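Local atomic coordinates of extracellular sialidase/neuraminidase, putative (Aspergillus fumigatus, PDB entry 2XZI), a protein that acts as a KDNase, hydrolysing glycosides of deaminoneuraminic acid (KDN), and is classed among the exo-sialidases. Residues A53-R58 with N69-R74. Sequence-based numbering, arbitrary orientation.
Sequences AFAEGR and NLVYKR. With NA (sodium ion), chain E.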
loop_
_atom_site.group_PDB
_atom_site.type_symbol
_atom_site.label_atom_id
_atom_site.label_comp_id
_atom_site.label_asym_id
_atom_site.label_seq_id
_atom_site.Cartn_x
_atom_site.Cartn_y
_atom_site.Cartn_z
ATOM N N ALA A 53 -4.200 -8.853 4.117
ATOM C CA ALA A 53 -3.698 -8.361 2.833
ATOM C C ALA A 53 -4.854 -7.885 1.964
ATOM O O ALA A 53 -5.806 -8.642 1.720
ATOM C CB ALA A 53 -2.923 -9.476 2.139
ATOM N N PHE A 54 -4.764 -6.646 1.487
ATOM C CA PHE A 54 -5.791 -6.006 0.680
ATOM C C PHE A 54 -5.276 -5.724 -0.712
ATOM O O PHE A 54 -4.066 -5.569 -0.923
ATOM C CB PHE A 54 -6.205 -4.673 1.290
ATOM C CG PHE A 54 -6.642 -4.761 2.718
ATOM C CD1 PHE A 54 -5.717 -4.625 3.750
ATOM C CD2 PHE A 54 -7.972 -4.940 3.041
ATOM C CE1 PHE A 54 -6.125 -4.707 5.094
ATOM C CE2 PHE A 54 -8.379 -5.024 4.387
ATOM C CZ PHE A 54 -7.456 -4.885 5.400
ATOM N N ALA A 55 -6.197 -5.657 -1.666
ATOM C CA ALA A 55 -5.844 -5.269 -3.023
ATOM C C ALA A 55 -7.080 -4.760 -3.758
ATOM O O ALA A 55 -8.231 -4.965 -3.309
ATOM C CB ALA A 55 -5.247 -6.456 -3.770
ATOM N N GLU A 56 -6.832 -4.096 -4.883
ATOM C CA GLU A 56 -7.868 -3.821 -5.849
ATOM C C GLU A 56 -8.041 -5.007 -6.772
ATOM O O GLU A 56 -7.101 -5.436 -7.448
ATOM C CB GLU A 56 -7.481 -2.594 -6.674
ATOM C CG GLU A 56 -7.646 -1.284 -5.929
ATOM C CD GLU A 56 -7.283 -0.084 -6.771
ATOM O OE1 GLU A 56 -7.381 -0.158 -8.024
ATOM O OE2 GLU A 56 -6.920 0.950 -6.175
ATOM N N GLY A 57 -9.255 -5.547 -6.779
ATOM C CA GLY A 57 -9.637 -6.609 -7.714
ATOM C C GLY A 57 -10.179 -5.900 -8.942
ATOM O O GLY A 57 -11.290 -5.362 -8.952
ATOM N N ARG A 58 -9.368 -5.863 -9.978
ATOM C CA ARG A 58 -9.723 -5.170 -11.211
ATOM C C ARG A 58 -10.421 -6.163 -12.153
ATOM O O ARG A 58 -9.790 -7.068 -12.714
ATOM C CB ARG A 58 -8.489 -4.472 -11.810
ATOM C CG ARG A 58 -7.871 -3.448 -10.858
ATOM C CD ARG A 58 -6.795 -2.597 -11.497
ATOM N NE ARG A 58 -6.482 -1.472 -10.609
ATOM C CZ ARG A 58 -5.729 -0.425 -10.940
ATOM N NH1 ARG A 58 -5.198 -0.308 -12.155
ATOM N NH2 ARG A 58 -5.540 0.546 -10.052
ATOM N N ASN A 69 -13.204 -3.806 -7.394
ATOM C CA ASN A 69 -13.648 -4.113 -6.034
ATOM C C ASN A 69 -12.478 -4.163 -5.077
ATOM O O ASN A 69 -11.352 -4.490 -5.487
ATOM C CB ASN A 69 -14.448 -5.436 -5.983
ATOM C CG ASN A 69 -15.611 -5.445 -6.926
ATOM O OD1 ASN A 69 -16.094 -4.396 -7.327
ATOM N ND2 ASN A 69 -16.104 -6.640 -7.261
ATOM N N LEU A 70 -12.744 -3.856 -3.811
ATOM C CA LEU A 70 -11.697 -3.951 -2.796
ATOM C C LEU A 70 -11.764 -5.320 -2.163
ATOM O O LEU A 70 -12.741 -5.640 -1.481
ATOM C CB LEU A 70 -11.870 -2.867 -1.727
ATOM C CG LEU A 70 -10.600 -2.388 -1.015
ATOM C CD1 LEU A 70 -9.931 -3.486 -0.173
ATOM C CD2 LEU A 70 -9.614 -1.795 -1.971
ATOM N N VAL A 71 -10.723 -6.114 -2.401
ATOM C CA VAL A 71 -10.665 -7.511 -1.971
ATOM C C VAL A 71 -9.576 -7.713 -0.923
ATOM O O VAL A 71 -8.738 -6.838 -0.714
ATOM C CB VAL A 71 -10.497 -8.485 -3.186
ATOM C CG1 VAL A 71 -11.718 -8.377 -4.117
ATOM C CG2 VAL A 71 -9.169 -8.256 -3.936
ATOM N N TYR A 72 -9.599 -8.858 -0.245
ATOM C CA TYR A 72 -8.611 -9.140 0.770
ATOM C C TYR A 72 -8.467 -10.627 1.057
ATOM O O TYR A 72 -9.342 -11.431 0.689
ATOM C CB TYR A 72 -8.925 -8.376 2.059
ATOM C CG TYR A 72 -10.075 -8.894 2.900
ATOM C CD1 TYR A 72 -11.393 -8.697 2.518
ATOM C CD2 TYR A 72 -9.835 -9.534 4.112
ATOM C CE1 TYR A 72 -12.446 -9.138 3.310
ATOM C CE2 TYR A 72 -10.892 -9.990 4.912
ATOM C CZ TYR A 72 -12.191 -9.778 4.512
ATOM O OH TYR A 72 -13.258 -10.215 5.281
ATOM N N LYS A 73 -7.371 -10.963 1.721
ATOM C CA LYS A 73 -7.178 -12.277 2.322
ATOM C C LYS A 73 -6.632 -12.102 3.714
ATOM O O LYS A 73 -5.893 -11.164 3.989
ATOM C CB LYS A 73 -6.184 -13.101 1.511
ATOM C CG LYS A 73 -6.675 -13.547 0.149
ATOM C CD LYS A 73 -5.637 -14.403 -0.540
ATOM C CE LYS A 73 -6.224 -14.958 -1.811
ATOM N NZ LYS A 73 -5.374 -15.991 -2.420
ATOM N N ARG A 74 -6.985 -13.017 4.606
ATOM C CA ARG A 74 -6.386 -13.067 5.930
ATOM C C ARG A 74 -5.597 -14.352 6.068
ATOM O O ARG A 74 -5.901 -15.343 5.407
ATOM C CB ARG A 74 -7.469 -13.104 7.015
ATOM C CG ARG A 74 -8.638 -12.143 6.824
ATOM C CD ARG A 74 -9.476 -12.133 8.102
ATOM N NE ARG A 74 -9.972 -13.471 8.453
ATOM C CZ ARG A 74 -10.401 -13.822 9.665
ATOM N NH1 ARG A 74 -10.376 -12.968 10.675
ATOM N NH2 ARG A 74 -10.835 -15.061 9.882
HETATM NA NA NA E . -18.110 -3.647 -8.297
HETATM O O HOH W 1 -18.274 -5.945 -9.210
HETATM O O HOH W 2 -16.916 -1.772 -7.859
#
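Tyr72 holds its CG between backbone N and carbonyl carbon (chi1 75°), whereas Phe54 across from it turns CG beside its own N, anti to the carbonyl carbon (chi1 -55°). The phenyl ring thereby meets the base of the tyrosine, CD2 lying 3.7 Å from Tyr72 CB, while the phenol ring leads away to an edge-to-face contact with Trp165. Leu70 CD1 comes obliquely to the same Phe54 CD2 at 4.0 Å; Leu117 of strand 115-122 packs against both Phe54 and Leu70. On the face of Ala55 and Val71, Val71 CG2 lies 3.5 Å from Ala55 O, packs beside Ala55 CB and lies near Gly57 N. Strands 51-58 and 68-74 form an antiparallel beta hairpin, the middle two strands of a four-stranded sheet that is one blade of the sialidase beta-propeller. Ala53-Lys73, Ala55-Val71 and Gly57-Asn69 are the hydrogen-bonded pairs, each joined by two backbone bonds, the shortest from Gly57 N to Asn69 O at 2.7 Å. At the end nearer the bound deaminoneuraminic acid, Arg58 grips Glu56 side-on, NE and NH2 both meeting OE1 from one face of the carboxylate, with NH2 at 2.8 Å. Asn104 N donates a hydrogen bond to Glu56 OE2; Asp64 forms a salt bridge with Arg58 NH1, and Arg58 NH2 also hydrogen-bonds O4 of the sugar, consistent with Glu56, in the second shell, orienting Arg58. Asn69 gives OD1 to the sodium ion at 2.4 Å and ND2 to one of two metal-bound waters; Asp67 OD1 and the carbonyl oxygens of Gly96 and Gly98 are the other protein ligands.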